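Local coordinates for protein aspartate aminotransferase (Giardia lamblia, PDB 3MEB) that probably catalyses the pyridoxal-phosphate-dependent transfer of an amino group between L-aspartate and 2-oxoglutarate, forming oxaloacetate and L-glutamate, at residues 119-125 against 287-293; 281-286 against 328-333; 132-137 against 161-166. One frame throughout, in Å; residues are numbered along the deposited sequence.

Contact 1 (119-125 against 287-293); sequences RIASCQS and GCLHVVH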
loop_
_atom_site.group_PDB
_atom_site.type_symbol
_atom_site.label_atom_id
_atom_site.label_comp_id
_atom_site.label_asym_id
_atom_site.label_seq_id
_atom_site.Cartn_x
_atom_site.Cartn_y
_atom_site.Cartn_z
ATOM N N ARG A 119 -16.750 -10.561 17.836
ATOM C CA ARG A 119 -15.352 -10.620 18.308
ATOM C C ARG A 119 -14.321 -10.283 17.237
ATOM O O ARG A 119 -13.166 -10.075 17.573
ATOM C CB ARG A 119 -15.060 -12.002 18.869
ATOM C CG ARG A 119 -15.732 -12.261 20.204
ATOM C CD ARG A 119 -15.811 -13.726 20.462
ATOM N NE ARG A 119 -14.496 -14.341 20.496
ATOM C CZ ARG A 119 -14.278 -15.638 20.573
ATOM N NH1 ARG A 119 -15.291 -16.494 20.639
ATOM N NH2 ARG A 119 -13.041 -16.075 20.601
ATOM N N ILE A 120 -14.744 -10.202 15.964
ATOM C CA ILE A 120 -13.811 -10.012 14.858
ATOM C C ILE A 120 -13.728 -8.580 14.343
ATOM O O ILE A 120 -14.739 -8.007 13.878
ATOM C CB ILE A 120 -14.126 -10.902 13.646
ATOM C CG1 ILE A 120 -14.241 -12.379 14.024
ATOM C CG2 ILE A 120 -13.012 -10.767 12.587
ATOM C CD1 ILE A 120 -14.820 -13.285 12.820
ATOM N N ALA A 121 -12.520 -8.018 14.403
ATOM C CA ALA A 121 -12.230 -6.705 13.879
ATOM C C ALA A 121 -11.421 -6.881 12.594
ATOM O O ALA A 121 -10.321 -7.404 12.659
ATOM C CB ALA A 121 -11.449 -5.917 14.891
ATOM N N SER A 122 -11.979 -6.493 11.436
ATOM C CA SER A 122 -11.359 -6.784 10.152
ATOM C C SER A 122 -11.070 -5.509 9.432
ATOM O O SER A 122 -11.899 -4.590 9.420
ATOM C CB SER A 122 -12.234 -7.691 9.286
ATOM O OG SER A 122 -12.622 -8.886 9.973
ATOM N N CYS A 123 -9.887 -5.431 8.840
ATOM C CA CYS A 123 -9.515 -4.260 8.038
ATOM C C CYS A 123 -8.674 -4.717 6.858
ATOM O O CYS A 123 -7.652 -5.386 7.045
ATOM C CB CYS A 123 -8.724 -3.254 8.896
ATOM S SG CYS A 123 -8.171 -1.736 8.124
ATOM N N GLN A 124 -9.112 -4.355 5.656
ATOM C CA GLN A 124 -8.328 -4.585 4.472
ATOM C C GLN A 124 -6.952 -3.999 4.618
ATOM O O GLN A 124 -6.773 -2.911 5.200
ATOM C CB GLN A 124 -8.979 -3.947 3.235
ATOM C CG GLN A 124 -8.303 -4.328 1.941
ATOM C CD GLN A 124 -9.080 -3.861 0.728
ATOM O OE1 GLN A 124 -10.302 -3.723 0.793
ATOM N NE2 GLN A 124 -8.374 -3.532 -0.343
ATOM N N SER A 125 -5.977 -4.721 4.100
ATOM C CA SER A 125 -4.629 -4.191 4.053
ATOM C C SER A 125 -3.921 -4.614 2.794
ATOM O O SER A 125 -4.515 -5.258 1.954
ATOM C CB SER A 125 -3.839 -4.555 5.310
ATOM O OG SER A 125 -2.652 -3.815 5.344
ATOM N N GLY A 287 -5.162 -8.260 0.695
ATOM C CA GLY A 287 -5.203 -9.084 1.886
ATOM C C GLY A 287 -6.068 -8.430 2.942
ATOM O O GLY A 287 -6.694 -7.404 2.689
ATOM N N CYS A 288 -6.104 -9.037 4.130
ATOM C CA CYS A 288 -6.925 -8.539 5.231
ATOM C C CYS A 288 -6.260 -8.848 6.559
ATOM O O CYS A 288 -5.682 -9.949 6.728
ATOM C CB CYS A 288 -8.294 -9.192 5.201
ATOM S SG CYS A 288 -9.582 -8.350 6.167
ATOM N N LEU A 289 -6.378 -7.891 7.475
ATOM C CA LEU A 289 -5.928 -8.021 8.870
ATOM C C LEU A 289 -7.149 -8.250 9.762
ATOM O O LEU A 289 -8.164 -7.518 9.639
ATOM C CB LEU A 289 -5.200 -6.780 9.320
ATOM C CG LEU A 289 -4.615 -6.764 10.732
ATOM C CD1 LEU A 289 -3.689 -7.995 10.983
ATOM C CD2 LEU A 289 -3.868 -5.447 10.922
ATOM N N HIS A 290 -7.070 -9.257 10.622
ATOM C CA HIS A 290 -8.127 -9.515 11.621
ATOM C C HIS A 290 -7.543 -9.529 13.038
ATOM O O HIS A 290 -6.454 -10.053 13.235
ATOM C CB HIS A 290 -8.770 -10.846 11.409
ATOM C CG HIS A 290 -9.194 -11.132 9.997
ATOM N ND1 HIS A 290 -10.383 -10.680 9.465
ATOM C CD2 HIS A 290 -8.620 -11.901 9.040
ATOM C CE1 HIS A 290 -10.511 -11.127 8.228
ATOM N NE2 HIS A 290 -9.462 -11.888 7.943
ATOM N N VAL A 291 -8.282 -8.945 13.979
ATOM C CA VAL A 291 -8.020 -9.084 15.400
ATOM C C VAL A 291 -9.294 -9.738 15.929
ATOM O O VAL A 291 -10.420 -9.264 15.692
ATOM C CB VAL A 291 -7.772 -7.745 16.145
ATOM C CG1 VAL A 291 -7.383 -8.020 17.568
ATOM C CG2 VAL A 291 -6.683 -6.885 15.466
ATOM N N VAL A 292 -9.138 -10.888 16.562
ATOM C CA VAL A 292 -10.287 -11.557 17.221
ATOM C C VAL A 292 -10.119 -11.553 18.756
ATOM O O VAL A 292 -9.300 -12.315 19.304
ATOM C CB VAL A 292 -10.431 -12.990 16.757
ATOM C CG1 VAL A 292 -11.771 -13.566 17.261
ATOM C CG2 VAL A 292 -10.313 -13.093 15.226
ATOM N N HIS A 293 -10.872 -10.692 19.453
ATOM C CA HIS A 293 -10.770 -10.612 20.921
ATOM C C HIS A 293 -11.635 -11.703 21.557
ATOM O O HIS A 293 -12.408 -12.394 20.858
ATOM C CB HIS A 293 -11.112 -9.202 21.448
ATOM C CG HIS A 293 -12.524 -8.775 21.231
ATOM N ND1 HIS A 293 -13.540 -9.074 22.123
ATOM C CD2 HIS A 293 -13.095 -8.055 20.231
ATOM C CE1 HIS A 293 -14.672 -8.550 21.675
ATOM N NE2 HIS A 293 -14.428 -7.912 20.537
HETATM O O HOH W 1 -10.377 -14.911 20.400
#
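Arg119 and His293 grip each other through two hydrogen bonds where the paired strands 120-125 and 287-292 give way to loop. Arg119 NE donates to His293 O at 2.9 Å along a fairly straight path (163° at the hydrogen), meeting that oxygen in the plane of both the guanidinium and the carbonyl. The return bond, His293 N to Arg119 O, is 3.0 Å long. A kink at chi3 (60°) turns the guanidinium toward the facing segment, to the carbonyl of His293, and water 1 joins its edge, accepting from Arg119 NH2 at 2.9 Å. The same group also bonds to Val263 O and forms a salt bridge with Glu117.

Further in, Ser122 OG meets His290 ND1 at the rim of the imidazole, 2.9 Å away; either atom could supply the proton. Gln104 NE2 also bonds Ser122 OG and Gln273 OE1 takes the other ring nitrogen, NE2, so polar partners at both nitrogens fix the rotation of the buried ring.

Antiparallel pairing supplies the backbone bonds. Ala121 with Val291 and Cys123 with Leu289 are hydrogen-bonded pairs, Ala121 N to Val291 O measuring 2.8 Å. At Ser125 and Gly287 one of the two bonds is weak. This pairing closes one side of the mixed sheet in the fold type I large domain: 287-292 runs against both its neighbours, while 120-125 is an outermost strand within the chain.

Ile120, Ser122, Gln124, Cys288, His290 and Val292 share one sheet face, next to helix 97-108. There Ile120 CG1 lies 4.2 Å from Val292 CG2, the two side chains alongside each other. Ala121 and Val291 bring their CB atoms to 4.3 Å on the reverse face. Arg119 CA sits over the His293 ring, 4.0 Å from its centroid, as a CH-pi contact.

Contact 2 (281-286 against 328-333); sequences LYGERI and HGAYIV. With SO4 (sulfate ion), chain E.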
loop_
_atom_site.group_PDB
_atom_site.type_symbol
_atom_site.label_atom_id
_atom_site.label_comp_id
_atom_site.label_asym_id
_atom_site.label_seq_id
_atom_site.Cartn_x
_atom_site.Cartn_y
_atom_site.Cartn_z
ATOM N N LEU A 281 -3.269 -13.444 -6.889
ATOM C CA LEU A 281 -3.390 -11.996 -7.066
ATOM C C LEU A 281 -2.141 -11.262 -6.567
ATOM O O LEU A 281 -2.234 -10.113 -6.156
ATOM C CB LEU A 281 -4.666 -11.450 -6.395
ATOM C CG LEU A 281 -5.960 -12.119 -6.870
ATOM C CD1 LEU A 281 -7.131 -11.625 -6.042
ATOM C CD2 LEU A 281 -6.206 -11.862 -8.342
ATOM N N TYR A 282 -1.000 -11.957 -6.604
ATOM C CA TYR A 282 0.321 -11.421 -6.215
ATOM C C TYR A 282 0.470 -9.899 -6.329
ATOM O O TYR A 282 0.641 -9.192 -5.319
ATOM C CB TYR A 282 1.426 -12.083 -7.065
ATOM C CG TYR A 282 1.363 -13.603 -7.044
ATOM C CD1 TYR A 282 2.003 -14.314 -6.041
ATOM C CD2 TYR A 282 0.650 -14.316 -8.014
ATOM C CE1 TYR A 282 1.943 -15.672 -5.988
ATOM C CE2 TYR A 282 0.582 -15.684 -7.961
ATOM C CZ TYR A 282 1.235 -16.357 -6.931
ATOM O OH TYR A 282 1.174 -17.713 -6.843
ATOM N N GLY A 283 0.443 -9.410 -7.562
ATOM C CA GLY A 283 0.606 -7.974 -7.834
ATOM C C GLY A 283 -0.523 -6.992 -7.503
ATOM O O GLY A 283 -0.249 -5.807 -7.400
ATOM N N GLU A 284 -1.769 -7.466 -7.334
ATOM C CA GLU A 284 -2.880 -6.600 -6.921
ATOM C C GLU A 284 -2.731 -6.080 -5.484
ATOM O O GLU A 284 -3.342 -5.069 -5.134
ATOM C CB GLU A 284 -4.244 -7.301 -7.025
ATOM C CG GLU A 284 -4.534 -7.903 -8.400
ATOM C CD GLU A 284 -4.812 -6.898 -9.476
ATOM O OE1 GLU A 284 -4.824 -5.692 -9.207
ATOM O OE2 GLU A 284 -5.066 -7.328 -10.619
ATOM N N ARG A 285 -1.951 -6.781 -4.671
ATOM C CA ARG A 285 -1.692 -6.412 -3.266
ATOM C C ARG A 285 -2.959 -6.399 -2.380
ATOM O O ARG A 285 -3.369 -5.357 -1.819
ATOM C CB ARG A 285 -0.977 -5.052 -3.180
ATOM C CG ARG A 285 0.178 -4.849 -4.151
ATOM C CD ARG A 285 1.239 -5.962 -4.131
ATOM N NE ARG A 285 1.843 -6.126 -2.826
ATOM C CZ ARG A 285 1.961 -7.291 -2.193
ATOM N NH1 ARG A 285 1.507 -8.400 -2.755
ATOM N NH2 ARG A 285 2.540 -7.354 -0.996
ATOM N N ILE A 286 -3.555 -7.568 -2.248
ATOM C CA ILE A 286 -4.854 -7.704 -1.612
ATOM C C ILE A 286 -4.778 -8.723 -0.496
ATOM O O ILE A 286 -4.337 -9.871 -0.684
ATOM C CB ILE A 286 -6.022 -8.002 -2.607
ATOM C CG1 ILE A 286 -7.365 -8.026 -1.861
ATOM C CG2 ILE A 286 -5.837 -9.353 -3.411
ATOM C CD1 ILE A 286 -7.756 -6.699 -1.150
ATOM N N HIS A 328 -8.785 -3.094 -6.598
ATOM C CA HIS A 328 -8.973 -4.052 -7.694
ATOM C C HIS A 328 -8.971 -5.490 -7.230
ATOM O O HIS A 328 -9.860 -6.289 -7.610
ATOM C CB HIS A 328 -7.961 -3.869 -8.820
ATOM C CG HIS A 328 -8.418 -4.511 -10.101
ATOM N ND1 HIS A 328 -9.413 -3.968 -10.867
ATOM C CD2 HIS A 328 -8.075 -5.672 -10.698
ATOM C CE1 HIS A 328 -9.659 -4.754 -11.899
ATOM N NE2 HIS A 328 -8.865 -5.805 -11.820
ATOM N N GLY A 329 -8.012 -5.831 -6.363
ATOM C CA GLY A 329 -7.991 -7.171 -5.796
ATOM C C GLY A 329 -9.183 -7.448 -4.903
ATOM O O GLY A 329 -9.649 -8.601 -4.814
ATOM N N ALA A 330 -9.620 -6.429 -4.173
ATOM C CA ALA A 330 -10.812 -6.547 -3.278
ATOM C C ALA A 330 -12.070 -6.899 -4.074
ATOM O O ALA A 330 -12.880 -7.742 -3.653
ATOM C CB ALA A 330 -11.064 -5.237 -2.525
ATOM N N TYR A 331 -12.248 -6.226 -5.187
ATOM C CA TYR A 331 -13.331 -6.536 -6.141
ATOM C C TYR A 331 -13.263 -7.990 -6.627
ATOM O O TYR A 331 -14.267 -8.745 -6.586
ATOM C CB TYR A 331 -13.245 -5.570 -7.332
ATOM C CG TYR A 331 -13.765 -4.135 -7.149
ATOM C CD1 TYR A 331 -14.766 -3.817 -6.238
ATOM C CD2 TYR A 331 -13.306 -3.110 -7.993
ATOM C CE1 TYR A 331 -15.266 -2.493 -6.132
ATOM C CE2 TYR A 331 -13.785 -1.824 -7.901
ATOM C CZ TYR A 331 -14.758 -1.500 -6.974
ATOM O OH TYR A 331 -15.222 -0.196 -6.938
ATOM N N ILE A 332 -12.073 -8.447 -7.013
ATOM C CA ILE A 332 -11.966 -9.832 -7.503
ATOM C C ILE A 332 -12.395 -10.828 -6.415
ATOM O O ILE A 332 -13.224 -11.700 -6.663
ATOM C CB ILE A 332 -10.553 -10.139 -8.062
ATOM C CG1 ILE A 332 -10.301 -9.225 -9.298
ATOM C CG2 ILE A 332 -10.367 -11.649 -8.432
ATOM C CD1 ILE A 332 -8.843 -9.261 -9.775
ATOM N N VAL A 333 -11.825 -10.689 -5.216
ATOM C CA VAL A 333 -12.108 -11.611 -4.128
ATOM C C VAL A 333 -13.585 -11.644 -3.741
ATOM O O VAL A 333 -14.178 -12.730 -3.580
ATOM C CB VAL A 333 -11.229 -11.294 -2.898
ATOM C CG1 VAL A 333 -11.629 -12.142 -1.684
ATOM C CG2 VAL A 333 -9.778 -11.469 -3.253
HETATM S S SO4 E . 2.366 -10.822 0.159
HETATM O O1 SO4 E . 1.383 -11.495 0.975
HETATM O O2 SO4 E . 3.549 -11.650 0.164
HETATM O O3 SO4 E . 1.911 -10.727 -1.226
HETATM O O4 SO4 E . 2.713 -9.537 0.734
HETATM O O HOH W 2 -6.028 -4.923 -4.650
#
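Ile286 lies against the backbone of helix 327-337 at Gly329, with its CG1 3.6 Å from Gly329 C. Setting CG1 anti to the backbone N (chi1 -176°) carries CD1 on to Ala330, whose CB is 3.9 Å away. Glu284 CB approaches the same glycine, 3.9 Å from Gly329 CA, so the bare helix surface admits two side chains at once. Leu281 extends its branches further along the helix: CD1 meets Val333 CG2 at 3.8 Å, and CD2 reaches Ile332 CD1.

Glu284 is folded at chi2 (-72°), which turns its carboxylate toward the rim of the His328 ring. Glu284 OE2 is 3.4 Å from His328 CD2, a carbon, with the planes 36° apart. The polar ends are engaged by others: OE2 forms a salt bridge with Lys88 of the second subunit, and His328 NE2 bonds Glu76. Water 2 links the backbones, accepting from Gly329 N and donating to Glu284 O.

Arg285 bends at chi2 and chi3 away from the helix. Its NH1 bonds Tyr282 O, and also sulfate O3 at 2.8 Å, while NH2 holds sulfate O4 at 2.8 Å. Ser127, Thr129, Ser274 and Ser276 of the same chain, with Tyr90 from the second subunit, also bond the sulfate. Since all of these, like Arg285, bind pyridoxal phosphate, the chemistry is consistent with a phosphate cup whose arginine is aimed by a loop seated at Gly329 through largely apolar contacts.

Contact 3 (132-137 against 161-166); sequences LHIGFE and IYDKVF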
loop_
_atom_site.group_PDB
_atom_site.type_symbol
_atom_site.label_atom_id
_atom_site.label_comp_id
_atom_site.label_asym_id
_atom_site.label_seq_id
_atom_site.Cartn_x
_atom_site.Cartn_y
_atom_site.Cartn_z
ATOM N N LEU A 132 0.820 -7.574 7.987
ATOM C CA LEU A 132 1.822 -7.745 9.055
ATOM C C LEU A 132 2.316 -6.426 9.563
ATOM O O LEU A 132 2.444 -6.246 10.759
ATOM C CB LEU A 132 3.039 -8.552 8.563
ATOM C CG LEU A 132 2.791 -10.021 8.164
ATOM C CD1 LEU A 132 3.844 -10.506 7.169
ATOM C CD2 LEU A 132 2.684 -10.963 9.442
ATOM N N HIS A 133 2.694 -5.537 8.654
ATOM C CA HIS A 133 3.086 -4.203 9.052
ATOM C C HIS A 133 2.078 -3.562 10.027
ATOM O O HIS A 133 2.452 -3.164 11.132
ATOM C CB HIS A 133 3.355 -3.279 7.854
ATOM C CG HIS A 133 3.585 -1.859 8.247
ATOM N ND1 HIS A 133 4.714 -1.445 8.929
ATOM C CD2 HIS A 133 2.818 -0.755 8.083
ATOM C CE1 HIS A 133 4.623 -0.150 9.176
ATOM N NE2 HIS A 133 3.479 0.291 8.681
ATOM N N ILE A 134 0.834 -3.459 9.589
ATOM C CA ILE A 134 -0.206 -2.759 10.358
ATOM C C ILE A 134 -0.526 -3.502 11.659
ATOM O O ILE A 134 -0.725 -2.865 12.708
ATOM C CB ILE A 134 -1.498 -2.527 9.527
ATOM C CG1 ILE A 134 -1.215 -1.532 8.396
ATOM C CG2 ILE A 134 -2.648 -1.986 10.423
ATOM C CD1 ILE A 134 -0.883 -0.098 8.879
ATOM N N GLY A 135 -0.500 -4.832 11.598
ATOM C CA GLY A 135 -0.775 -5.650 12.767
ATOM C C GLY A 135 0.370 -5.603 13.789
ATOM O O GLY A 135 0.136 -5.440 15.000
ATOM N N PHE A 136 1.611 -5.643 13.307
ATOM C CA PHE A 136 2.789 -5.441 14.190
ATOM C C PHE A 136 2.737 -4.075 14.900
ATOM O O PHE A 136 2.955 -3.960 16.137
ATOM C CB PHE A 136 4.089 -5.551 13.387
ATOM C CG PHE A 136 4.492 -6.952 13.016
ATOM C CD1 PHE A 136 3.595 -8.016 13.050
ATOM C CD2 PHE A 136 5.788 -7.203 12.572
ATOM C CE1 PHE A 136 3.993 -9.294 12.653
ATOM C CE2 PHE A 136 6.171 -8.470 12.175
ATOM C CZ PHE A 136 5.280 -9.506 12.215
ATOM N N GLU A 137 2.488 -3.025 14.124
ATOM C CA GLU A 137 2.387 -1.687 14.662
ATOM C C GLU A 137 1.183 -1.563 15.598
ATOM O O GLU A 137 1.267 -0.916 16.647
ATOM C CB GLU A 137 2.279 -0.645 13.542
ATOM C CG GLU A 137 2.053 0.774 14.025
ATOM C CD GLU A 137 1.840 1.745 12.881
ATOM O OE1 GLU A 137 1.035 1.458 11.938
ATOM O OE2 GLU A 137 2.446 2.830 12.945
ATOM N N ILE A 161 10.073 -6.347 8.519
ATOM C CA ILE A 161 8.786 -5.794 8.878
ATOM C C ILE A 161 8.869 -5.452 10.349
ATOM O O ILE A 161 8.509 -4.345 10.762
ATOM C CB ILE A 161 7.641 -6.775 8.618
ATOM C CG1 ILE A 161 7.546 -7.099 7.117
ATOM C CG2 ILE A 161 6.322 -6.170 9.124
ATOM C CD1 ILE A 161 6.873 -8.416 6.773
ATOM N N TYR A 162 9.381 -6.405 11.130
ATOM C CA TYR A 162 9.592 -6.181 12.555
ATOM C C TYR A 162 10.527 -5.002 12.823
ATOM O O TYR A 162 10.227 -4.150 13.678
ATOM C CB TYR A 162 10.113 -7.449 13.242
ATOM C CG TYR A 162 10.230 -7.293 14.725
ATOM C CD1 TYR A 162 11.358 -6.708 15.276
ATOM C CD2 TYR A 162 9.212 -7.717 15.594
ATOM C CE1 TYR A 162 11.488 -6.527 16.652
ATOM C CE2 TYR A 162 9.344 -7.553 16.977
ATOM C CZ TYR A 162 10.487 -6.950 17.495
ATOM O OH TYR A 162 10.700 -6.759 18.858
ATOM N N ASP A 163 11.657 -4.933 12.110
ATOM C CA ASP A 163 12.610 -3.875 12.405
ATOM C C ASP A 163 12.009 -2.500 12.175
ATOM O O ASP A 163 12.221 -1.570 12.952
ATOM C CB ASP A 163 13.856 -4.007 11.564
ATOM C CG ASP A 163 14.873 -2.939 11.874
ATOM O OD1 ASP A 163 15.177 -2.689 13.071
ATOM O OD2 ASP A 163 15.394 -2.371 10.901
ATOM N N LYS A 164 11.244 -2.336 11.106
ATOM C CA LYS A 164 10.728 -0.990 10.856
ATOM C C LYS A 164 9.715 -0.550 11.947
ATOM O O LYS A 164 9.660 0.656 12.252
ATOM C CB LYS A 164 10.130 -0.886 9.435
ATOM C CG LYS A 164 9.311 0.414 9.187
ATOM C CD LYS A 164 9.000 0.652 7.700
ATOM C CE LYS A 164 8.049 1.851 7.528
ATOM N NZ LYS A 164 7.893 2.282 6.113
ATOM N N VAL A 165 8.942 -1.488 12.539
ATOM C CA VAL A 165 7.952 -1.124 13.570
ATOM C C VAL A 165 8.604 -0.993 14.964
ATOM O O VAL A 165 8.359 -0.035 15.679
ATOM C CB VAL A 165 6.746 -2.090 13.606
ATOM C CG1 VAL A 165 5.778 -1.804 14.809
ATOM C CG2 VAL A 165 5.960 -2.010 12.246
ATOM N N PHE A 166 9.446 -1.947 15.329
ATOM C CA PHE A 166 9.863 -2.090 16.734
ATOM C C PHE A 166 11.248 -1.518 16.942
ATOM O O PHE A 166 11.554 -1.085 18.041
ATOM C CB PHE A 166 9.913 -3.549 17.146
ATOM C CG PHE A 166 8.569 -4.203 17.343
ATOM C CD1 PHE A 166 8.028 -4.342 18.615
ATOM C CD2 PHE A 166 7.867 -4.696 16.265
ATOM C CE1 PHE A 166 6.799 -4.954 18.810
ATOM C CE2 PHE A 166 6.651 -5.324 16.435
ATOM C CZ PHE A 166 6.101 -5.455 17.709
HETATM O O HOH W 3 7.173 -2.812 9.250
#
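His133 and Ile161 approach at one end, and Glu137 and Val165 one helical turn further on, with CA-CA separations of 5.9 and 5.7 Å. The helical segments 132-137 and 161-166 run in broadly the same direction, their axes inclined by 40° and 9.4 Å apart at closest approach.

Phe136 is the central side chain, a knob in a hole formed by Ile161, Tyr162, Val165 and Phe166. With CG anti to the carbonyl carbon (chi1 -76°), the ring enters between the helices, and its CD2 lies 3.6 Å from Ile161 CG2. The backbone of Tyr162 is at the ring's edge, while the two side chains Phe136 and Ile161 meet at about a right angle. From the Phe166 ring, CE2 comes to 4.0 Å of Phe136 CB.

Helix 157-166 is the connection of a beta-alpha-beta crossover between the adjacent parallel strands 148-151 and 174-176. Phe136 meets Phe148 and Phe239 edge-to-face, and Tyr162 also meets Phe148, evidence that both helices pack on the same face of the large-domain sheet.

Val165 splits its branches between two residues of the facing helix. Its CG1 presses against the backbone at Glu137 CA, 3.4 Å away, and its CG2 lies 3.6 Å from His133 ND1. Water 3, in the imidazole plane 2.8 Å from His133 ND1, bridges the helices by donating to Ile161 O. At the N-terminal ends of both segments Leu132 CD1 touches Ile161 CD1, next to Trp155 of the cofactor pocket. His133 and Glu137 both bond Lys164 of the second subunit, and Lys164 of this chain reciprocates; Glu137 OE1 also bonds Gln317 NE2 of its own chain, and Lys164 NZ Thr321 of the second subunit.

The three contacts lie within one cofactor-binding large domain, their centres about 17 Å (1 and 2), 16 Å (1 and 3) and 22 Å (2 and 3) apart. Contact 1 lies within the mixed sheet. Contact 2 abuts it through the loop leading into strand 287-292, Gln124 NE2 lying 3.3 Å from Ile286 CD1, and their segments alternate along the chain. Contact 3 is nested inside the loop that contact 1 closes; helix 127-142 follows strand 120-125 directly, and Leu289 CD2 packs against Gly135 N at 3.5 Å. Contacts 2 and 3 stay about 9 Å apart at their nearest atoms. All three touch the second subunit, which places cofactor site, sheet margin and dimer interface side by side.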